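Local coordinates for penicillin-binding protein 1A (Mycobacterium tuberculosis, PDB 5CXW) that builds and cross-links cell-wall peptidoglycan, its penicillin-sensitive transpeptidase domain being the part in this structure, at residues Thr28-Thr36 with His231-Ala239; Met308-Val319 with Ser345-Leu356. One frame throughout, in Å; residues are numbered along the deposited sequence.

In the fold
Contact 1 comes first along the chain and closes before contact 2 opens. It pairs strand 32-35 with strand 233-237 in a small three-stranded antiparallel sheet. The centre of this contact lies about 27 Å from the centre of the chain. Contact 2 lies much deeper, its centre about 10 Å from that of the chain. There helix 343-356 packs on strands 303-312 and 315-323 of the five-stranded antiparallel sheet of the transpeptidase domain. The two contact centres are about 27 Å apart, and the nearest atoms stay about 8 Å apart without touching. Contact 1 thus ties an early part of the chain to a much later one, away from the annotated sites. Contact 2 is buried in the core, with the Ser-345 side chain about 8 Å from the bound penicillin.

Contact 1: Thr28-Thr36 with His231-Ala239; sequences TQGLVVTTT and HFVQKVVSA
Val-32 and Val-237 form a hydrogen-bonded pair in a three-stranded antiparallel sheet, where their two strands contain a classic beta bulge. Val-32 N gives a nearly straight bond to Val-237 O (2.7 Å), and Val-237 N answers to Val-32 O. The bulge sets two residues, Gln-234 and Lys-235, against one, Thr-34. Thr-34 O accepts from Gln-234 N at 2.9 Å and from Lys-235 N at 3.2 Å, so two amides grip one carbonyl. The Gln-234 side chain starts with CB 3.4 Å from Thr-34 O. CG stands anti to the backbone N (chi1 180°), and the chain then bends at chi2 (61°). That bend leaves the amide oxygen OE1 4.0 Å from Thr-36 CG2. Gln-234 also touches Asp-246 of strand 243-246. The Leu-31 side chain lies slantwise over that of Val-236, with Leu-31 CD1 3.8 Å from Val-236 CG1. Leu-15 of helix 2-19 packs on Val-236. Beyond the bulge, Thr-36 N bonds to Phe-232 O from above the carbonyl plane. Thr-36 OG1 is hydrogen-bonded to Val-74 O. At the other end, a water donates to Gln-29 O (2.7 Å) and accepts from Ala-239 N (3.0 Å).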
ATOM      1  N   THR A  28      30.186  18.156  -0.233  1.00 43.15           N
ATOM      2  CA  THR A  28      31.560  18.383  -0.683  1.00 43.35           C
ATOM      3  C   THR A  28      32.239  17.152  -1.304  1.00 41.43           C
ATOM      4  O   THR A  28      33.229  17.298  -1.996  1.00 41.04           O
ATOM      5  CB  THR A  28      32.429  18.903   0.491  1.00 44.58           C
ATOM      6  OG1 THR A  28      32.270  18.019   1.625  1.00 44.12           O
ATOM      7  CG2 THR A  28      31.998  20.357   0.852  1.00 45.19           C
ATOM      8  N   GLN A  29      31.718  15.950  -1.057  1.00 39.39           N
ATOM      9  CA  GLN A  29      32.356  14.762  -1.601  1.00 38.84           C
ATOM     10  C   GLN A  29      32.213  14.561  -3.126  1.00 36.45           C
ATOM     11  O   GLN A  29      33.072  13.937  -3.731  1.00 35.86           O
ATOM     12  CB  GLN A  29      31.904  13.524  -0.859  1.00 40.13           C
ATOM     13  CG  GLN A  29      32.489  13.426   0.535  1.00 43.10           C
ATOM     14  CD  GLN A  29      32.153  12.099   1.165  1.00 44.57           C
ATOM     15  OE1 GLN A  29      32.302  11.057   0.526  1.00 48.07           O
ATOM     16  NE2 GLN A  29      31.727  12.112   2.403  1.00 46.58           N
ATOM     17  N   GLY A  30      31.156  15.089  -3.747  1.00 34.52           N
ATOM     18  CA  GLY A  30      30.995  14.914  -5.213  1.00 32.88           C
ATOM     19  C   GLY A  30      30.742  13.457  -5.615  1.00 29.95           C
ATOM     20  O   GLY A  30      31.179  12.968  -6.673  1.00 28.78           O
ATOM     21  N   LEU A  31      30.022  12.767  -4.764  1.00 27.60           N
ATOM     22  CA  LEU A  31      29.708  11.368  -5.001  1.00 25.85           C
ATOM     23  C   LEU A  31      28.929  11.233  -6.270  1.00 24.40           C
ATOM     24  O   LEU A  31      28.087  12.062  -6.554  1.00 24.39           O
ATOM     25  CB  LEU A  31      28.880  10.800  -3.868  1.00 25.75           C
ATOM     26  CG  LEU A  31      29.612  10.778  -2.523  1.00 26.69           C
ATOM     27  CD1 LEU A  31      28.729  10.112  -1.515  1.00 26.60           C
ATOM     28  CD2 LEU A  31      30.957  10.058  -2.693  1.00 27.02           C
ATOM     29  N   VAL A  32      29.171  10.155  -6.980  1.00 22.78           N
ATOM     30  CA  VAL A  32      28.377   9.806  -8.136  1.00 21.45           C
ATOM     31  C   VAL A  32      27.397   8.737  -7.711  1.00 20.37           C
ATOM     32  O   VAL A  32      27.762   7.617  -7.392  1.00 19.67           O
ATOM     33  CB  VAL A  32      29.267   9.329  -9.296  1.00 21.41           C
ATOM     34  CG1 VAL A  32      28.396   8.808 -10.448  1.00 20.79           C
ATOM     35  CG2 VAL A  32      30.232  10.457  -9.688  1.00 22.29           C
ATOM     36  N   VAL A  33      26.126   9.105  -7.668  1.00 20.25           N
ATOM     37  CA  VAL A  33      25.078   8.255  -7.080  1.00 19.27           C
ATOM     38  C   VAL A  33      24.161   7.766  -8.192  1.00 18.92           C
ATOM     39  O   VAL A  33      23.802   8.532  -9.091  1.00 19.98           O
ATOM     40  CB  VAL A  33      24.264   9.029  -6.044  1.00 19.60           C
ATOM     41  CG1 VAL A  33      23.160   8.144  -5.434  1.00 19.05           C
ATOM     42  CG2 VAL A  33      25.187   9.637  -4.990  1.00 20.69           C
ATOM     43  N   THR A  34      23.929   6.470  -8.229  1.00 17.66           N
ATOM     44  CA  THR A  34      22.941   5.882  -9.107  1.00 17.13           C
ATOM     45  C   THR A  34      21.738   5.533  -8.240  1.00 16.91           C
ATOM     46  O   THR A  34      21.868   4.862  -7.241  1.00 15.81           O
ATOM     47  CB  THR A  34      23.485   4.589  -9.752  1.00 17.13           C
ATOM     48  OG1 THR A  34      24.733   4.863 -10.447  1.00 17.77           O
ATOM     49  CG2 THR A  34      22.506   4.054 -10.775  1.00 17.06           C
ATOM     50  N   THR A  35      20.566   6.014  -8.624  1.00 16.96           N
ATOM     51  CA  THR A  35      19.376   5.739  -7.865  1.00 16.86           C
ATOM     52  C   THR A  35      18.690   4.553  -8.462  1.00 16.25           C
ATOM     53  O   THR A  35      18.992   4.083  -9.546  1.00 15.63           O
ATOM     54  CB  THR A  35      18.373   6.914  -7.793  1.00 17.38           C
ATOM     55  OG1 THR A  35      17.692   6.980  -9.046  1.00 18.14           O
ATOM     56  CG2 THR A  35      19.015   8.232  -7.436  1.00 18.30           C
ATOM     57  N   THR A  36      17.684   4.093  -7.721  1.00 15.69           N
ATOM     58  CA  THR A  36      16.878   2.951  -8.141  1.00 15.67           C
ATOM     59  C   THR A  36      15.742   3.314  -9.095  1.00 16.00           C
ATOM     60  O   THR A  36      15.088   2.421  -9.643  1.00 15.92           O
ATOM     61  CB  THR A  36      16.239   2.304  -6.914  1.00 15.25           C
ATOM     62  OG1 THR A  36      15.552   3.291  -6.138  1.00 14.83           O
ATOM     63  CG2 THR A  36      17.249   1.607  -6.037  1.00 15.44           C
ATOM     64  N   HIS A 231      14.571   1.032  -0.650  1.00 15.72           N
ATOM     65  CA  HIS A 231      15.761   1.899  -0.784  1.00 16.29           C
ATOM     66  C   HIS A 231      15.773   2.548  -2.125  1.00 15.44           C
ATOM     67  O   HIS A 231      15.205   2.033  -3.110  1.00 15.59           O
ATOM     68  CB  HIS A 231      17.015   1.056  -0.562  1.00 16.94           C
ATOM     69  CG  HIS A 231      17.187  -0.006  -1.562  1.00 17.23           C
ATOM     70  ND1 HIS A 231      16.484  -1.188  -1.504  1.00 17.81           N
ATOM     71  CD2 HIS A 231      17.924  -0.060  -2.702  1.00 17.34           C
ATOM     72  CE1 HIS A 231      16.814  -1.938  -2.538  1.00 17.77           C
ATOM     73  NE2 HIS A 231      17.699  -1.289  -3.268  1.00 18.03           N
ATOM     74  N   PHE A 232      16.451   3.695  -2.154  1.00 15.47           N
ATOM     75  CA  PHE A 232      16.521   4.588  -3.288  1.00 15.81           C
ATOM     76  C   PHE A 232      17.917   4.592  -3.965  1.00 15.87           C
ATOM     77  O   PHE A 232      18.039   5.058  -5.076  1.00 16.35           O
ATOM     78  CB  PHE A 232      16.247   6.044  -2.835  1.00 16.51           C
ATOM     79  CG  PHE A 232      14.855   6.325  -2.377  1.00 17.52           C
ATOM     80  CD1 PHE A 232      14.464   5.989  -1.068  1.00 18.08           C
ATOM     81  CD2 PHE A 232      13.906   6.899  -3.237  1.00 18.16           C
ATOM     82  CE1 PHE A 232      13.146   6.214  -0.630  1.00 19.29           C
ATOM     83  CE2 PHE A 232      12.610   7.133  -2.780  1.00 19.15           C
ATOM     84  CZ  PHE A 232      12.246   6.801  -1.486  1.00 19.55           C
ATOM     85  N   VAL A 233      18.926   4.097  -3.272  1.00 15.94           N
ATOM     86  CA  VAL A 233      20.315   4.155  -3.746  1.00 16.26           C
ATOM     87  C   VAL A 233      20.723   2.767  -4.226  1.00 16.10           C
ATOM     88  O   VAL A 233      20.692   1.777  -3.478  1.00 17.44           O
ATOM     89  CB  VAL A 233      21.261   4.626  -2.667  1.00 16.83           C
ATOM     90  CG1 VAL A 233      22.702   4.486  -3.175  1.00 16.53           C
ATOM     91  CG2 VAL A 233      20.967   6.083  -2.229  1.00 17.96           C
ATOM     92  N   GLN A 234      21.104   2.717  -5.506  1.00 16.21           N
ATOM     93  CA  GLN A 234      21.591   1.531  -6.193  1.00 16.27           C
ATOM     94  C   GLN A 234      23.111   1.417  -6.129  1.00 16.37           C
ATOM     95  O   GLN A 234      23.648   0.327  -5.932  1.00 16.69           O
ATOM     96  CB  GLN A 234      21.138   1.554  -7.652  1.00 17.38           C
ATOM     97  CG  GLN A 234      21.576   0.376  -8.517  1.00 18.74           C
ATOM     98  CD  GLN A 234      21.033  -0.938  -7.972  1.00 20.86           C
ATOM     99  OE1 GLN A 234      19.894  -1.018  -7.446  1.00 20.59           O
ATOM    100  NE2 GLN A 234      21.829  -1.970  -8.067  1.00 22.47           N
ATOM    101  N   LYS A 235      23.810   2.529  -6.297  1.00 16.10           N
ATOM    102  CA  LYS A 235      25.288   2.450  -6.378  1.00 16.97           C
ATOM    103  C   LYS A 235      25.852   3.805  -6.034  1.00 16.36           C
ATOM    104  O   LYS A 235      25.208   4.848  -6.251  1.00 15.07           O
ATOM    105  CB  LYS A 235      25.711   1.996  -7.768  1.00 17.80           C
ATOM    106  CG  LYS A 235      27.211   1.741  -7.906  1.00 19.26           C
ATOM    107  CD  LYS A 235      27.514   1.090  -9.255  1.00 21.42           C
ATOM    108  CE  LYS A 235      28.975   0.783  -9.468  1.00 23.12           C
ATOM    109  NZ  LYS A 235      29.225   0.439 -10.892  1.00 24.47           N
ATOM    110  N   VAL A 236      27.040   3.807  -5.413  1.00 17.09           N
ATOM    111  CA  VAL A 236      27.720   5.071  -5.099  1.00 17.35           C
ATOM    112  C   VAL A 236      29.191   4.895  -5.455  1.00 18.06           C
ATOM    113  O   VAL A 236      29.793   3.907  -5.046  1.00 17.74           O
ATOM    114  CB  VAL A 236      27.632   5.389  -3.594  1.00 17.86           C
ATOM    115  CG1 VAL A 236      28.294   6.734  -3.294  1.00 19.19           C
ATOM    116  CG2 VAL A 236      26.168   5.452  -3.145  1.00 17.91           C
ATOM    117  N   VAL A 237      29.708   5.856  -6.237  1.00 17.73           N
ATOM    118  CA  VAL A 237      31.138   5.805  -6.663  1.00 18.77           C
ATOM    119  C   VAL A 237      31.683   7.173  -6.333  1.00 19.23           C
ATOM    120  O   VAL A 237      31.005   8.212  -6.583  1.00 18.49           O
ATOM    121  CB  VAL A 237      31.278   5.534  -8.158  1.00 18.70           C
ATOM    122  CG1 VAL A 237      32.764   5.394  -8.556  1.00 19.12           C
ATOM    123  CG2 VAL A 237      30.541   4.268  -8.558  1.00 18.52           C
ATOM    124  N   SER A 238      32.929   7.202  -5.852  1.00 21.19           N
ATOM    125  CA  SER A 238      33.536   8.491  -5.592  1.00 23.43           C
ATOM    126  C   SER A 238      33.736   9.300  -6.868  1.00 22.49           C
ATOM    127  O   SER A 238      33.795   8.789  -7.975  1.00 21.36           O
ATOM    128  CB  SER A 238      34.873   8.328  -4.855  1.00 25.32           C
ATOM    129  OG  SER A 238      35.867   7.983  -5.782  1.00 26.06           O
ATOM    130  N   ALA A 239      33.953  10.592  -6.678  1.00 24.16           N
ATOM    131  CA  ALA A 239      34.177  11.484  -7.775  1.00 24.34           C
ATOM    132  C   ALA A 239      35.398  11.033  -8.592  1.00 23.34           C
ATOM    133  O   ALA A 239      35.451  11.168  -9.824  1.00 23.13           O
ATOM    134  CB  ALA A 239      34.415  12.888  -7.232  1.00 26.30           C
TER
HETATM  135  O   HOH W   1      34.119  11.435  -3.833  1.00 32.24           O

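Contact 2: Met308-Val319 with Ser345-Leu356; sequences MVGYTPSLSTAV and SDIWKATMDGAL
A beta hairpin of the central sheet carries helix 345-356 on one side, and Trp-348 is wedged between them. Its indole is held across both faces. Met-308 CG lies 3.4 Å above one face, offset toward the rim. Met-352 CG sits 3.6 Å above the opposite face, also toward its rim. Met-308 SD adds a distant Met-aromatic contact, 5.0 Å from the centroid of the six-membered ring of Trp-348. In the ring plane, Trp-348 NE1 donates to Gly-310 O (3.0 Å, 164° at the hydrogen). This donor sits above the carbonyl plane, while Thr-317 N reaches the same oxygen from the opposite face. Gly-310 has no side chain, and Trp-348 CZ2 packs 3.8 Å from Gly-310 CA. In this transpeptidase fold of the beta-lactamase clan, the other side of the hairpin meets helix 211-222. Met-352 is bent at chi2 (-74°) and chi3 (-83°), which brings CE to 3.4 Å from Leu-315 O. Thr-317 OG1, hydrogen-bonded to Ser-66 OG, lies beside Met-352 SD. Near the turn, Thr-312 CG2 and Leu-356 CD1 meet tip to tip at 3.8 Å. Leu-315 CD2 rests on Ala-355 CB at 3.6 Å.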
ATOM      1  N   MET A 308      -5.588   3.088  -3.788  1.00  9.96           N
ATOM      2  CA  MET A 308      -5.489   1.834  -4.505  1.00  9.99           C
ATOM      3  C   MET A 308      -4.069   1.351  -4.358  1.00  9.52           C
ATOM      4  O   MET A 308      -3.109   2.092  -4.710  1.00  9.86           O
ATOM      5  CB  MET A 308      -5.836   1.972  -5.990  1.00 10.82           C
ATOM      6  CG  MET A 308      -5.688   0.695  -6.828  1.00 11.30           C
ATOM      7  SD  MET A 308      -6.611  -0.693  -6.114  1.00 11.67           S
ATOM      8  CE  MET A 308      -7.586  -1.281  -7.519  1.00 12.38           C
ATOM      9  N   VAL A 309      -3.912   0.122  -3.844  1.00  9.27           N
ATOM     10  CA  VAL A 309      -2.609  -0.517  -3.706  1.00  9.55           C
ATOM     11  C   VAL A 309      -2.628  -1.875  -4.374  1.00  9.61           C
ATOM     12  O   VAL A 309      -3.514  -2.658  -4.169  1.00  9.23           O
ATOM     13  CB  VAL A 309      -2.207  -0.637  -2.223  1.00  9.56           C
ATOM     14  CG1 VAL A 309      -0.739  -1.021  -2.102  1.00  9.90           C
ATOM     15  CG2 VAL A 309      -2.469   0.617  -1.476  1.00  9.94           C
ATOM     16  N   GLY A 310      -1.686  -2.148  -5.270  1.00  9.82           N
ATOM     17  CA  GLY A 310      -1.681  -3.444  -5.898  1.00  9.90           C
ATOM     18  C   GLY A 310      -0.414  -3.694  -6.685  1.00 10.45           C
ATOM     19  O   GLY A 310       0.391  -2.779  -6.925  1.00 10.64           O
ATOM     20  N   TYR A 311      -0.259  -4.953  -7.054  1.00  9.95           N
ATOM     21  CA  TYR A 311       0.996  -5.479  -7.564  1.00 10.40           C
ATOM     22  C   TYR A 311       0.885  -6.550  -8.614  1.00 10.91           C
ATOM     23  O   TYR A 311      -0.159  -7.188  -8.784  1.00 10.33           O
ATOM     24  CB  TYR A 311       1.823  -6.026  -6.365  1.00 10.11           C
ATOM     25  CG  TYR A 311       1.192  -7.134  -5.549  1.00  9.85           C
ATOM     26  CD1 TYR A 311       1.287  -8.494  -5.890  1.00  9.93           C
ATOM     27  CD2 TYR A 311       0.474  -6.816  -4.388  1.00  9.51           C
ATOM     28  CE1 TYR A 311       0.712  -9.492  -5.066  1.00  9.67           C
ATOM     29  CE2 TYR A 311      -0.083  -7.790  -3.613  1.00  9.74           C
ATOM     30  CZ  TYR A 311       0.051  -9.124  -3.930  1.00  9.67           C
ATOM     31  OH  TYR A 311      -0.514 -10.067  -3.087  1.00  9.93           O
ATOM     32  N   THR A 312       2.021  -6.745  -9.330  1.00 11.13           N
ATOM     33  CA  THR A 312       2.355  -7.935 -10.023  1.00 11.41           C
ATOM     34  C   THR A 312       3.583  -8.492  -9.322  1.00 11.31           C
ATOM     35  O   THR A 312       4.106  -7.873  -8.426  1.00 10.55           O
ATOM     36  CB  THR A 312       2.661  -7.633 -11.498  1.00 12.36           C
ATOM     37  OG1 THR A 312       3.942  -7.031 -11.585  1.00 12.93           O
ATOM     38  CG2 THR A 312       1.623  -6.791 -12.082  1.00 12.35           C
ATOM     39  N   PRO A 313       4.083  -9.654  -9.732  1.00 12.19           N
ATOM     40  CA  PRO A 313       5.295 -10.139  -9.052  1.00 12.73           C
ATOM     41  C   PRO A 313       6.526  -9.225  -9.214  1.00 13.53           C
ATOM     42  O   PRO A 313       7.503  -9.341  -8.449  1.00 13.99           O
ATOM     43  CB  PRO A 313       5.522 -11.514  -9.716  1.00 13.00           C
ATOM     44  CG  PRO A 313       4.141 -11.914 -10.179  1.00 12.82           C
ATOM     45  CD  PRO A 313       3.502 -10.663 -10.636  1.00 12.35           C
ATOM     46  N   SER A 314       6.491  -8.314 -10.179  1.00 13.93           N
ATOM     47  CA  SER A 314       7.628  -7.462 -10.523  1.00 14.24           C
ATOM     48  C   SER A 314       7.451  -5.978 -10.148  1.00 13.69           C
ATOM     49  O   SER A 314       8.375  -5.220 -10.317  1.00 14.21           O
ATOM     50  CB  SER A 314       7.951  -7.635 -12.001  1.00 15.54           C
ATOM     51  OG  SER A 314       8.473  -8.953 -12.229  1.00 16.28           O
ATOM     52  N   LEU A 315       6.294  -5.569  -9.622  1.00 13.04           N
ATOM     53  CA  LEU A 315       6.072  -4.186  -9.256  1.00 12.56           C
ATOM     54  C   LEU A 315       4.890  -4.043  -8.333  1.00 11.65           C
ATOM     55  O   LEU A 315       3.828  -4.577  -8.584  1.00 10.85           O
ATOM     56  CB  LEU A 315       5.908  -3.266 -10.472  1.00 13.33           C
ATOM     57  CG  LEU A 315       6.161  -1.790 -10.168  1.00 13.75           C
ATOM     58  CD1 LEU A 315       7.630  -1.518  -9.843  1.00 14.03           C
ATOM     59  CD2 LEU A 315       5.779  -1.026 -11.432  1.00 14.62           C
ATOM     60  N   SER A 316       5.124  -3.351  -7.213  1.00 11.04           N
ATOM     61  CA  SER A 316       4.069  -3.040  -6.247  1.00 10.68           C
ATOM     62  C   SER A 316       3.893  -1.571  -6.143  1.00 10.84           C
ATOM     63  O   SER A 316       4.854  -0.842  -5.859  1.00 11.45           O
ATOM     64  CB  SER A 316       4.450  -3.581  -4.851  1.00 10.76           C
ATOM     65  OG  SER A 316       3.443  -3.167  -3.901  1.00 10.65           O
ATOM     66  N   THR A 317       2.676  -1.097  -6.402  1.00 10.76           N
ATOM     67  CA  THR A 317       2.413   0.335  -6.435  1.00 10.89           C
ATOM     68  C   THR A 317       1.246   0.699  -5.485  1.00 10.54           C
ATOM     69  O   THR A 317       0.167   0.076  -5.511  1.00 10.22           O
ATOM     70  CB  THR A 317       2.090   0.823  -7.863  1.00 11.04           C
ATOM     71  OG1 THR A 317       3.208   0.546  -8.733  1.00 11.45           O
ATOM     72  CG2 THR A 317       1.824   2.350  -7.871  1.00 11.23           C
ATOM     73  N   ALA A 318       1.501   1.703  -4.643  1.00 10.67           N
ATOM     74  CA  ALA A 318       0.511   2.272  -3.777  1.00 10.44           C
ATOM     75  C   ALA A 318       0.182   3.707  -4.254  1.00 10.74           C
ATOM     76  O   ALA A 318       1.068   4.488  -4.561  1.00 11.61           O
ATOM     77  CB  ALA A 318       1.038   2.352  -2.347  1.00 10.39           C
ATOM     78  N   VAL A 319      -1.108   4.028  -4.257  1.00 10.84           N
ATOM     79  CA  VAL A 319      -1.583   5.360  -4.610  1.00 11.36           C
ATOM     80  C   VAL A 319      -2.576   5.812  -3.563  1.00 11.10           C
ATOM     81  O   VAL A 319      -3.539   5.118  -3.243  1.00 10.18           O
ATOM     82  CB  VAL A 319      -2.330   5.375  -5.940  1.00 11.66           C
ATOM     83  CG1 VAL A 319      -2.814   6.779  -6.284  1.00 12.44           C
ATOM     84  CG2 VAL A 319      -1.439   4.791  -7.091  1.00 11.96           C
ATOM     85  N   SER A 345      -7.426   4.476  -8.356  1.00 12.22           N
ATOM     86  CA  SER A 345      -7.342   3.314  -9.254  1.00 12.17           C
ATOM     87  C   SER A 345      -7.000   3.725 -10.671  1.00 12.98           C
ATOM     88  O   SER A 345      -6.233   3.045 -11.344  1.00 13.36           O
ATOM     89  CB  SER A 345      -8.630   2.493  -9.182  1.00 12.19           C
ATOM     90  OG  SER A 345      -8.783   1.858  -7.952  1.00 11.87           O
ATOM     91  N   ASP A 346      -7.496   4.891 -11.138  1.00 13.49           N
ATOM     92  CA  ASP A 346      -7.101   5.423 -12.436  1.00 14.25           C
ATOM     93  C   ASP A 346      -5.586   5.653 -12.480  1.00 14.20           C
ATOM     94  O   ASP A 346      -4.890   5.225 -13.445  1.00 14.21           O
ATOM     95  CB  ASP A 346      -7.811   6.764 -12.732  1.00 15.62           C
ATOM     96  CG  ASP A 346      -9.305   6.646 -12.893  1.00 16.76           C
ATOM     97  OD1 ASP A 346      -9.830   5.634 -13.416  1.00 17.33           O
ATOM     98  OD2 ASP A 346      -9.984   7.632 -12.534  1.00 18.18           O
ATOM     99  N   ILE A 347      -5.036   6.277 -11.421  1.00 13.46           N
ATOM    100  CA  ILE A 347      -3.628   6.568 -11.354  1.00 13.59           C
ATOM    101  C   ILE A 347      -2.805   5.274 -11.240  1.00 13.13           C
ATOM    102  O   ILE A 347      -1.772   5.128 -11.888  1.00 13.50           O
ATOM    103  CB  ILE A 347      -3.336   7.551 -10.183  1.00 13.74           C
ATOM    104  CG1 ILE A 347      -3.991   8.919 -10.427  1.00 14.52           C
ATOM    105  CG2 ILE A 347      -1.843   7.639  -9.890  1.00 13.88           C
ATOM    106  CD1 ILE A 347      -4.075   9.840  -9.187  1.00 14.72           C
ATOM    107  N   TRP A 348      -3.234   4.391 -10.371  1.00 12.60           N
ATOM    108  CA  TRP A 348      -2.556   3.092 -10.120  1.00 12.10           C
ATOM    109  C   TRP A 348      -2.463   2.310 -11.457  1.00 12.34           C
ATOM    110  O   TRP A 348      -1.393   1.833 -11.853  1.00 12.70           O
ATOM    111  CB  TRP A 348      -3.352   2.287  -9.086  1.00 11.47           C
ATOM    112  CG  TRP A 348      -2.785   0.897  -8.908  1.00 10.99           C
ATOM    113  CD1 TRP A 348      -1.700   0.538  -8.160  1.00 10.74           C
ATOM    114  CD2 TRP A 348      -3.268  -0.319  -9.515  1.00 10.92           C
ATOM    115  NE1 TRP A 348      -1.480  -0.834  -8.279  1.00 10.77           N
ATOM    116  CE2 TRP A 348      -2.432  -1.379  -9.076  1.00 10.66           C
ATOM    117  CE3 TRP A 348      -4.357  -0.618 -10.334  1.00 11.13           C
ATOM    118  CZ2 TRP A 348      -2.641  -2.732  -9.467  1.00 10.58           C
ATOM    119  CZ3 TRP A 348      -4.547  -1.980 -10.746  1.00 11.08           C
ATOM    120  CH2 TRP A 348      -3.688  -2.989 -10.324  1.00 10.57           C
ATOM    121  N   LYS A 349      -3.597   2.164 -12.132  1.00 12.30           N
ATOM    122  CA  LYS A 349      -3.638   1.402 -13.388  1.00 13.03           C
ATOM    123  C   LYS A 349      -2.693   2.012 -14.432  1.00 13.72           C
ATOM    124  O   LYS A 349      -1.949   1.304 -15.144  1.00 13.90           O
ATOM    125  CB  LYS A 349      -5.074   1.327 -13.940  1.00 13.45           C
ATOM    126  CG  LYS A 349      -5.103   0.857 -15.420  1.00 14.52           C
ATOM    127  CD  LYS A 349      -6.493   0.490 -15.888  1.00 14.93           C
ATOM    128  CE  LYS A 349      -6.513   0.405 -17.403  1.00 16.33           C
ATOM    129  NZ  LYS A 349      -5.715  -0.760 -17.908  1.00 16.40           N
ATOM    130  N   ALA A 350      -2.766   3.334 -14.575  1.00 14.11           N
ATOM    131  CA  ALA A 350      -1.955   4.034 -15.572  1.00 14.80           C
ATOM    132  C   ALA A 350      -0.482   3.943 -15.234  1.00 14.78           C
ATOM    133  O   ALA A 350       0.360   3.721 -16.132  1.00 14.73           O
ATOM    134  CB  ALA A 350      -2.379   5.473 -15.664  1.00 15.56           C
ATOM    135  N   THR A 351      -0.165   4.048 -13.956  1.00 14.27           N
ATOM    136  CA  THR A 351       1.237   3.944 -13.537  1.00 14.34           C
ATOM    137  C   THR A 351       1.746   2.530 -13.803  1.00 14.19           C
ATOM    138  O   THR A 351       2.857   2.323 -14.338  1.00 14.10           O
ATOM    139  CB  THR A 351       1.345   4.272 -12.043  1.00 14.18           C
ATOM    140  OG1 THR A 351       0.942   5.651 -11.803  1.00 14.36           O
ATOM    141  CG2 THR A 351       2.826   4.102 -11.574  1.00 14.37           C
ATOM    142  N   MET A 352       0.933   1.539 -13.409  1.00 13.97           N
ATOM    143  CA  MET A 352       1.340   0.127 -13.577  1.00 14.43           C
ATOM    144  C   MET A 352       1.507  -0.233 -15.065  1.00 14.97           C
ATOM    145  O   MET A 352       2.536  -0.776 -15.464  1.00 15.20           O
ATOM    146  CB  MET A 352       0.384  -0.825 -12.883  1.00 13.86           C
ATOM    147  CG  MET A 352       0.513  -0.762 -11.349  1.00 13.78           C
ATOM    148  SD  MET A 352       2.006  -1.547 -10.726  1.00 14.19           S
ATOM    149  CE  MET A 352       1.535  -3.284 -10.664  1.00 13.97           C
ATOM    150  N   ASP A 353       0.508   0.119 -15.854  1.00 15.69           N
ATOM    151  CA  ASP A 353       0.500  -0.174 -17.301  1.00 16.45           C
ATOM    152  C   ASP A 353       1.747   0.468 -17.954  1.00 17.31           C
ATOM    153  O   ASP A 353       2.485  -0.163 -18.723  1.00 18.33           O
ATOM    154  CB  ASP A 353      -0.778   0.370 -17.966  1.00 17.49           C
ATOM    155  CG  ASP A 353      -2.023  -0.487 -17.700  1.00 17.39           C
ATOM    156  OD1 ASP A 353      -1.865  -1.686 -17.332  1.00 17.37           O
ATOM    157  OD2 ASP A 353      -3.131   0.016 -17.981  1.00 17.37           O
ATOM    158  N   GLY A 354       1.981   1.741 -17.637  1.00 17.17           N
ATOM    159  CA  GLY A 354       3.142   2.429 -18.153  1.00 17.33           C
ATOM    160  C   GLY A 354       4.486   1.865 -17.723  1.00 16.80           C
ATOM    161  O   GLY A 354       5.426   1.783 -18.530  1.00 17.07           O
ATOM    162  N   ALA A 355       4.610   1.550 -16.429  1.00 15.77           N
ATOM    163  CA  ALA A 355       5.858   1.076 -15.885  1.00 15.65           C
ATOM    164  C   ALA A 355       6.203  -0.287 -16.416  1.00 16.02           C
ATOM    165  O   ALA A 355       7.390  -0.583 -16.598  1.00 15.89           O
ATOM    166  CB  ALA A 355       5.777   1.032 -14.363  1.00 15.29           C
ATOM    167  N   LEU A 356       5.198  -1.112 -16.702  1.00 16.06           N
ATOM    168  CA  LEU A 356       5.399  -2.502 -17.111  1.00 16.74           C
ATOM    169  C   LEU A 356       5.279  -2.717 -18.643  1.00 17.96           C
ATOM    170  O   LEU A 356       5.514  -3.834 -19.134  1.00 17.76           O
ATOM    171  CB  LEU A 356       4.370  -3.374 -16.424  1.00 16.76           C
ATOM    172  CG  LEU A 356       4.495  -3.371 -14.899  1.00 16.47           C
ATOM    173  CD1 LEU A 356       3.441  -4.271 -14.306  1.00 16.27           C
ATOM    174  CD2 LEU A 356       5.874  -3.875 -14.535  1.00 16.96           C
TER